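Local coordinates for protein of unknown function with cystatin-like fold (Xanthomonas campestris pv. campestris, PDB 3G8Z) that is of unknown function but adopts the cystatin-like fold of SnoaL-like proteins, a curved sheet packed against helices, at residues T22-Q34 with I86-V99. Sequence-based numbering, arbitrary orientation.
Sequences TIDIAKSYITAIQ and ISRADDYMASGDWV
Y92 points its ring toward helix 22-34, where K27 CG stands over the centre of one face: it lies 3.6 Å from the ring centroid, almost on the normal, a CH-pi contact. The lysine's extended chain carries CE to 3.7 Å from CD1 of Y92. A26 meets the ring edge with its carbonyl oxygen, and its CB touches both CD2 of Y92 and CG1 of V99, 3.6 Å from the latter. With CG anti to its carbonyl carbon (chi1 -62°), the tyrosine reaches I30, its OH packing 3.3 Å from CB of I30. I23 splits its branches, CG2 reaching CB of Y92 while CD1 extends to the strand backbone, 3.4 Å from O of Y92. Towards the other end, I30 and I86 cross at about a right angle through their CD1 methyls, and I33 adds CG2 to the same I86 methyl. Q34 closes this end: its extended side chain delivers NE2 to O of I86 at 2.8 Å, nearly straight (169°) and in the amide plane, though approaching from above the carbonyl plane. Near the S95-W98 type II' turn, a water accepts from OG1 of T22 (2.6 Å) and donates to O of G96 and O of W98. A largely apolar middle built round the Y92 ring thus joins the helix to edge strand 85-95 and the start of strand 98-109, while polar links at both ends probably help fix how it sits on the hairpin.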
ATOM      1  N   THR A  22       4.532  -4.079  14.572  1.00 26.08           N
ATOM      2  CA  THR A  22       4.946  -3.303  13.415  1.00 24.79           C
ATOM      3  C   THR A  22       4.163  -2.001  13.276  1.00 24.00           C
ATOM      4  O   THR A  22       4.701  -1.000  12.812  1.00 24.11           O
ATOM      5  CB  THR A  22       4.854  -4.139  12.121  1.00 24.24           C
ATOM      6  OG1 THR A  22       3.526  -4.657  11.982  1.00 22.90           O
ATOM      7  CG2 THR A  22       5.873  -5.289  12.171  1.00 25.46           C
ATOM      8  N   ILE A  23       2.902  -2.003  13.679  1.00 23.60           N
ATOM      9  CA  ILE A  23       2.105  -0.782  13.592  1.00 23.32           C
ATOM     10  C   ILE A  23       2.619   0.267  14.588  1.00 22.45           C
ATOM     11  O   ILE A  23       2.669   1.445  14.255  1.00 21.54           O
ATOM     12  CB  ILE A  23       0.606  -1.034  13.780  1.00 23.03           C
ATOM     13  CG1 ILE A  23       0.058  -1.784  12.540  1.00 24.12           C
ATOM     14  CG2 ILE A  23      -0.113   0.298  13.964  1.00 23.01           C
ATOM     15  CD1 ILE A  23      -1.462  -1.810  12.432  1.00 25.00           C
ATOM     16  N   ASP A  24       3.041  -0.171  15.770  1.00 21.70           N
ATOM     17  CA  ASP A  24       3.669   0.720  16.733  1.00 22.58           C
ATOM     18  C   ASP A  24       4.904   1.381  16.115  1.00 22.38           C
ATOM     19  O   ASP A  24       5.094   2.593  16.225  1.00 22.31           O
ATOM     20  CB  ASP A  24       4.090  -0.044  17.990  1.00 23.10           C
ATOM     21  CG  ASP A  24       2.909  -0.500  18.813  1.00 25.63           C
ATOM     22  OD1 ASP A  24       1.921   0.252  18.871  1.00 27.45           O
ATOM     23  OD2 ASP A  24       2.977  -1.612  19.390  1.00 28.69           O
ATOM     24  N   ILE A  25       5.732   0.584  15.451  1.00 21.71           N
ATOM     25  CA  ILE A  25       6.921   1.122  14.798  1.00 21.52           C
ATOM     26  C   ILE A  25       6.552   2.106  13.688  1.00 20.49           C
ATOM     27  O   ILE A  25       7.170   3.165  13.562  1.00 19.62           O
ATOM     28  CB  ILE A  25       7.845  -0.005  14.280  1.00 22.01           C
ATOM     29  CG1 ILE A  25       8.409  -0.777  15.480  1.00 23.09           C
ATOM     30  CG2 ILE A  25       8.985   0.580  13.443  1.00 22.82           C
ATOM     31  CD1 ILE A  25       8.634  -2.254  15.201  1.00 24.42           C
ATOM     32  N   ALA A  26       5.524   1.772  12.897  1.00 19.97           N
ATOM     33  CA  ALA A  26       5.075   2.643  11.817  1.00 20.15           C
ATOM     34  C   ALA A  26       4.554   3.965  12.370  1.00 20.07           C
ATOM     35  O   ALA A  26       4.794   5.037  11.784  1.00 20.20           O
ATOM     36  CB  ALA A  26       4.006   1.947  10.980  1.00 19.37           C
ATOM     37  N   LYS A  27       3.839   3.900  13.492  1.00 19.96           N
ATOM     38  CA  LYS A  27       3.299   5.111  14.112  1.00 20.07           C
ATOM     39  C   LYS A  27       4.424   5.982  14.629  1.00 19.80           C
ATOM     40  O   LYS A  27       4.348   7.204  14.554  1.00 18.84           O
ATOM     41  CB  LYS A  27       2.332   4.758  15.247  1.00 20.51           C
ATOM     42  CG  LYS A  27       1.000   4.242  14.713  1.00 20.98           C
ATOM     43  CD  LYS A  27       0.020   3.894  15.823  1.00 22.28           C
ATOM     44  CE  LYS A  27      -1.357   3.606  15.264  1.00 24.51           C
ATOM     45  NZ  LYS A  27      -2.211   2.997  16.339  1.00 27.97           N
ATOM     46  N   SER A  28       5.470   5.355  15.155  1.00 20.17           N
ATOM     47  CA  SER A  28       6.617   6.107  15.670  1.00 20.70           C
ATOM     48  C   SER A  28       7.317   6.834  14.531  1.00 21.68           C
ATOM     49  O   SER A  28       7.743   7.989  14.665  1.00 20.55           O
ATOM     50  CB  SER A  28       7.584   5.155  16.396  1.00 21.13           C
ATOM     51  OG  SER A  28       8.788   5.813  16.718  1.00 24.00           O
ATOM     52  N   TYR A  29       7.433   6.131  13.408  1.00 22.38           N
ATOM     53  CA  TYR A  29       8.025   6.664  12.192  1.00 23.54           C
ATOM     54  C   TYR A  29       7.264   7.894  11.677  1.00 23.55           C
ATOM     55  O   TYR A  29       7.875   8.934  11.387  1.00 23.77           O
ATOM     56  CB  TYR A  29       8.072   5.553  11.122  1.00 24.80           C
ATOM     57  CG  TYR A  29       8.457   6.039   9.738  1.00 27.12           C
ATOM     58  CD1 TYR A  29       9.790   6.234   9.405  1.00 28.39           C
ATOM     59  CD2 TYR A  29       7.490   6.305   8.780  1.00 28.37           C
ATOM     60  CE1 TYR A  29      10.151   6.677   8.150  1.00 29.09           C
ATOM     61  CE2 TYR A  29       7.839   6.755   7.523  1.00 28.95           C
ATOM     62  CZ  TYR A  29       9.179   6.930   7.223  1.00 28.35           C
ATOM     63  OH  TYR A  29       9.548   7.391   5.985  1.00 32.34           O
ATOM     64  N   ILE A  30       5.940   7.769  11.542  1.00 23.10           N
ATOM     65  CA  ILE A  30       5.107   8.879  11.085  1.00 23.12           C
ATOM     66  C   ILE A  30       5.128  10.046  12.073  1.00 22.64           C
ATOM     67  O   ILE A  30       5.283  11.195  11.669  1.00 22.71           O
ATOM     68  CB  ILE A  30       3.654   8.445  10.821  1.00 23.61           C
ATOM     69  CG1 ILE A  30       3.598   7.401   9.692  1.00 24.05           C
ATOM     70  CG2 ILE A  30       2.766   9.665  10.478  1.00 23.46           C
ATOM     71  CD1 ILE A  30       3.939   7.953   8.302  1.00 23.01           C
ATOM     72  N   THR A  31       5.004   9.779  13.362  1.00 22.37           N
ATOM     73  CA  THR A  31       5.077  10.858  14.335  1.00 22.77           C
ATOM     74  C   THR A  31       6.414  11.612  14.220  1.00 22.88           C
ATOM     75  O   THR A  31       6.470  12.846  14.319  1.00 22.75           O
ATOM     76  CB  THR A  31       4.909  10.311  15.734  1.00 23.20           C
ATOM     77  OG1 THR A  31       3.588   9.782  15.850  1.00 22.48           O
ATOM     78  CG2 THR A  31       5.159  11.388  16.801  1.00 23.38           C
ATOM     79  N   ALA A  32       7.488  10.873  13.991  1.00 22.73           N
ATOM     80  CA  ALA A  32       8.815  11.486  13.948  1.00 23.34           C
ATOM     81  C   ALA A  32       8.976  12.358  12.698  1.00 23.51           C
ATOM     82  O   ALA A  32       9.514  13.475  12.761  1.00 23.53           O
ATOM     83  CB  ALA A  32       9.903  10.414  14.047  1.00 22.66           C
ATOM     84  N   ILE A  33       8.475  11.880  11.574  1.00 23.94           N
ATOM     85  CA  ILE A  33       8.420  12.716  10.358  1.00 24.41           C
ATOM     86  C   ILE A  33       7.605  13.971  10.648  1.00 24.84           C
ATOM     87  O   ILE A  33       8.057  15.090  10.398  1.00 25.27           O
ATOM     88  CB  ILE A  33       7.821  11.951   9.180  1.00 24.74           C
ATOM     89  CG1 ILE A  33       8.807  10.886   8.702  1.00 24.98           C
ATOM     90  CG2 ILE A  33       7.473  12.879   8.016  1.00 25.30           C
ATOM     91  CD1 ILE A  33       8.180   9.941   7.778  1.00 29.00           C
ATOM     92  N   GLN A  34       6.432  13.798  11.243  1.00 25.19           N
ATOM     93  CA  GLN A  34       5.545  14.929  11.467  1.00 25.64           C
ATOM     94  C   GLN A  34       6.111  15.968  12.419  1.00 25.62           C
ATOM     95  O   GLN A  34       5.858  17.168  12.256  1.00 24.13           O
ATOM     96  CB  GLN A  34       4.191  14.461  11.957  1.00 25.84           C
ATOM     97  CG  GLN A  34       3.398  13.752  10.867  1.00 26.15           C
ATOM     98  CD  GLN A  34       2.022  13.376  11.325  1.00 27.45           C
ATOM     99  OE1 GLN A  34       1.846  12.881  12.437  1.00 27.13           O
ATOM    100  NE2 GLN A  34       1.027  13.587  10.460  1.00 28.21           N
ATOM    101  N   ILE A  86       3.622  15.141   5.915  1.00 25.89           N
ATOM    102  CA  ILE A  86       2.501  14.236   6.028  1.00 26.52           C
ATOM    103  C   ILE A  86       1.484  14.983   6.867  1.00 27.11           C
ATOM    104  O   ILE A  86       1.585  15.041   8.103  1.00 28.11           O
ATOM    105  CB  ILE A  86       2.912  12.906   6.666  1.00 26.53           C
ATOM    106  CG1 ILE A  86       3.996  12.240   5.813  1.00 27.26           C
ATOM    107  CG2 ILE A  86       1.705  11.996   6.797  1.00 26.25           C
ATOM    108  CD1 ILE A  86       4.514  10.900   6.352  1.00 27.76           C
ATOM    109  N   SER A  87       0.526  15.604   6.189  1.00 27.41           N
ATOM    110  CA  SER A  87      -0.414  16.496   6.846  1.00 28.32           C
ATOM    111  C   SER A  87      -1.478  15.734   7.609  1.00 28.74           C
ATOM    112  O   SER A  87      -2.078  16.271   8.553  1.00 29.29           O
ATOM    113  CB  SER A  87      -1.050  17.457   5.824  1.00 28.63           C
ATOM    114  OG  SER A  87      -1.396  16.788   4.631  1.00 30.17           O
ATOM    115  N   ARG A  88      -1.695  14.477   7.238  1.00 27.86           N
ATOM    116  CA  ARG A  88      -2.677  13.658   7.912  1.00 29.03           C
ATOM    117  C   ARG A  88      -2.357  12.214   7.679  1.00 27.32           C
ATOM    118  O   ARG A  88      -2.089  11.834   6.558  1.00 27.50           O
ATOM    119  CB  ARG A  88      -4.099  13.933   7.384  1.00 28.79           C
ATOM    120  CG  ARG A  88      -5.203  13.407   8.337  1.00 31.57           C
ATOM    121  CD  ARG A  88      -6.594  13.441   7.718  1.00 32.04           C
ATOM    122  NE  ARG A  88      -6.620  12.635   6.499  1.00 36.90           N
ATOM    123  CZ  ARG A  88      -6.728  13.139   5.268  1.00 37.11           C
ATOM    124  NH1 ARG A  88      -6.827  14.446   5.094  1.00 38.00           N
ATOM    125  NH2 ARG A  88      -6.726  12.331   4.212  1.00 36.32           N
ATOM    126  N   ALA A  89      -2.377  11.420   8.741  1.00 27.09           N
ATOM    127  CA  ALA A  89      -2.259   9.987   8.621  1.00 26.89           C
ATOM    128  C   ALA A  89      -3.624   9.395   8.921  1.00 26.81           C
ATOM    129  O   ALA A  89      -4.246   9.735   9.920  1.00 25.51           O
ATOM    130  CB  ALA A  89      -1.221   9.426   9.589  1.00 27.52           C
ATOM    131  N   ASP A  90      -4.081   8.507   8.054  1.00 25.62           N
ATOM    132  CA  ASP A  90      -5.403   7.939   8.193  1.00 25.74           C
ATOM    133  C   ASP A  90      -5.335   6.576   8.860  1.00 25.07           C
ATOM    134  O   ASP A  90      -5.552   6.478  10.067  1.00 26.88           O
ATOM    135  CB  ASP A  90      -6.086   7.873   6.845  1.00 26.28           C
ATOM    136  CG  ASP A  90      -6.279   9.247   6.239  1.00 27.13           C
ATOM    137  OD1 ASP A  90      -6.776  10.146   6.941  1.00 28.60           O
ATOM    138  OD2 ASP A  90      -5.908   9.430   5.072  1.00 31.71           O
ATOM    139  N   ASP A  91      -5.020   5.532   8.110  1.00 22.82           N
ATOM    140  CA  ASP A  91      -5.028   4.182   8.658  1.00 22.18           C
ATOM    141  C   ASP A  91      -3.651   3.536   8.593  1.00 21.30           C
ATOM    142  O   ASP A  91      -2.914   3.739   7.639  1.00 21.46           O
ATOM    143  CB  ASP A  91      -6.023   3.307   7.885  1.00 22.14           C
ATOM    144  CG  ASP A  91      -7.468   3.692   8.144  1.00 24.33           C
ATOM    145  OD1 ASP A  91      -7.860   3.757   9.327  1.00 26.84           O
ATOM    146  OD2 ASP A  91      -8.217   3.919   7.172  1.00 21.42           O
ATOM    147  N   TYR A  92      -3.327   2.749   9.619  1.00 20.81           N
ATOM    148  CA  TYR A  92      -2.158   1.874   9.627  1.00 21.17           C
ATOM    149  C   TYR A  92      -2.642   0.444   9.520  1.00 21.42           C
ATOM    150  O   TYR A  92      -3.427  -0.004  10.356  1.00 21.88           O
ATOM    151  CB  TYR A  92      -1.384   2.004  10.935  1.00 21.29           C
ATOM    152  CG  TYR A  92      -0.835   3.389  11.174  1.00 21.32           C
ATOM    153  CD1 TYR A  92      -1.646   4.414  11.636  1.00 22.15           C
ATOM    154  CD2 TYR A  92       0.507   3.657  10.968  1.00 20.11           C
ATOM    155  CE1 TYR A  92      -1.127   5.688  11.848  1.00 21.60           C
ATOM    156  CE2 TYR A  92       1.023   4.890  11.188  1.00 20.81           C
ATOM    157  CZ  TYR A  92       0.205   5.910  11.614  1.00 22.42           C
ATOM    158  OH  TYR A  92       0.775   7.139  11.837  1.00 22.62           O
HETATM  159  N   MSE A  93      -2.156  -0.281   8.524  1.00 20.75           N
HETATM  160  CA  MSE A  93      -2.627  -1.631   8.258  1.00 21.00           C
HETATM  161  C   MSE A  93      -1.473  -2.593   8.102  1.00 21.24           C
HETATM  162  O   MSE A  93      -0.495  -2.277   7.416  1.00 20.49           O
HETATM  163  CB  MSE A  93      -3.433  -1.598   6.966  1.00 21.07           C
HETATM  164  CG  MSE A  93      -4.536  -0.556   6.978  1.00 21.37           C
HETATM  165 SE   MSE A  93      -5.498  -0.620   5.333  0.75 22.24          SE
HETATM  166  CE  MSE A  93      -6.449   1.105   5.384  1.00 23.24           C
ATOM    167  N   ALA A  94      -1.570  -3.763   8.733  1.00 20.81           N
ATOM    168  CA  ALA A  94      -0.467  -4.715   8.696  1.00 20.65           C
ATOM    169  C   ALA A  94      -0.741  -5.909   7.822  1.00 21.03           C
ATOM    170  O   ALA A  94      -1.835  -6.470   7.835  1.00 21.40           O
ATOM    171  CB  ALA A  94      -0.120  -5.204  10.121  1.00 20.87           C
ATOM    172  N   SER A  95       0.277  -6.336   7.090  1.00 21.47           N
ATOM    173  CA  SER A  95       0.158  -7.523   6.285  1.00 21.55           C
ATOM    174  C   SER A  95       1.518  -8.173   6.201  1.00 21.64           C
ATOM    175  O   SER A  95       2.436  -7.623   5.620  1.00 21.89           O
ATOM    176  CB  SER A  95      -0.367  -7.162   4.907  1.00 21.58           C
ATOM    177  OG  SER A  95      -0.786  -8.329   4.219  1.00 21.93           O
ATOM    178  N   GLY A  96       1.669  -9.324   6.825  1.00 21.73           N
ATOM    179  CA  GLY A  96       3.002  -9.911   6.972  1.00 22.70           C
ATOM    180  C   GLY A  96       3.912  -8.950   7.719  1.00 22.90           C
ATOM    181  O   GLY A  96       3.530  -8.436   8.763  1.00 24.05           O
ATOM    182  N   ASP A  97       5.099  -8.680   7.177  1.00 23.24           N
ATOM    183  CA  ASP A  97       6.034  -7.716   7.796  1.00 23.48           C
ATOM    184  C   ASP A  97       5.869  -6.297   7.250  1.00 22.75           C
ATOM    185  O   ASP A  97       6.656  -5.409   7.576  1.00 23.13           O
ATOM    186  CB  ASP A  97       7.490  -8.164   7.606  1.00 23.82           C
ATOM    187  CG  ASP A  97       7.787  -9.503   8.244  1.00 28.17           C
ATOM    188  OD1 ASP A  97       7.080  -9.882   9.213  1.00 30.13           O
ATOM    189  OD2 ASP A  97       8.753 -10.167   7.772  1.00 30.38           O
ATOM    190  N   TRP A  98       4.848  -6.083   6.420  1.00 21.96           N
ATOM    191  CA  TRP A  98       4.561  -4.766   5.859  1.00 20.75           C
ATOM    192  C   TRP A  98       3.485  -4.039   6.626  1.00 20.67           C
ATOM    193  O   TRP A  98       2.550  -4.642   7.137  1.00 20.84           O
ATOM    194  CB  TRP A  98       4.086  -4.890   4.413  1.00 20.70           C
ATOM    195  CG  TRP A  98       5.168  -5.356   3.493  1.00 20.78           C
ATOM    196  CD1 TRP A  98       5.496  -6.642   3.191  1.00 21.13           C
ATOM    197  CD2 TRP A  98       6.093  -4.526   2.793  1.00 19.61           C
ATOM    198  NE1 TRP A  98       6.579  -6.662   2.325  1.00 21.21           N
ATOM    199  CE2 TRP A  98       6.957  -5.375   2.065  1.00 21.04           C
ATOM    200  CE3 TRP A  98       6.274  -3.147   2.702  1.00 21.35           C
ATOM    201  CZ2 TRP A  98       7.979  -4.884   1.258  1.00 21.82           C
ATOM    202  CZ3 TRP A  98       7.287  -2.658   1.896  1.00 20.40           C
ATOM    203  CH2 TRP A  98       8.119  -3.527   1.178  1.00 22.15           C
ATOM    204  N   VAL A  99       3.594  -2.720   6.635  1.00 19.95           N
ATOM    205  CA  VAL A  99       2.552  -1.871   7.131  1.00 20.28           C
ATOM    206  C   VAL A  99       2.249  -0.867   6.029  1.00 20.60           C
ATOM    207  O   VAL A  99       3.166  -0.236   5.516  1.00 20.14           O
ATOM    208  CB  VAL A  99       2.997  -1.149   8.406  1.00 20.21           C
ATOM    209  CG1 VAL A  99       1.951  -0.065   8.794  1.00 20.56           C
ATOM    210  CG2 VAL A  99       3.223  -2.161   9.547  1.00 19.04           C
TER
HETATM  211  O   HOH W   1       3.391  -5.729   9.573  1.00 19.57           O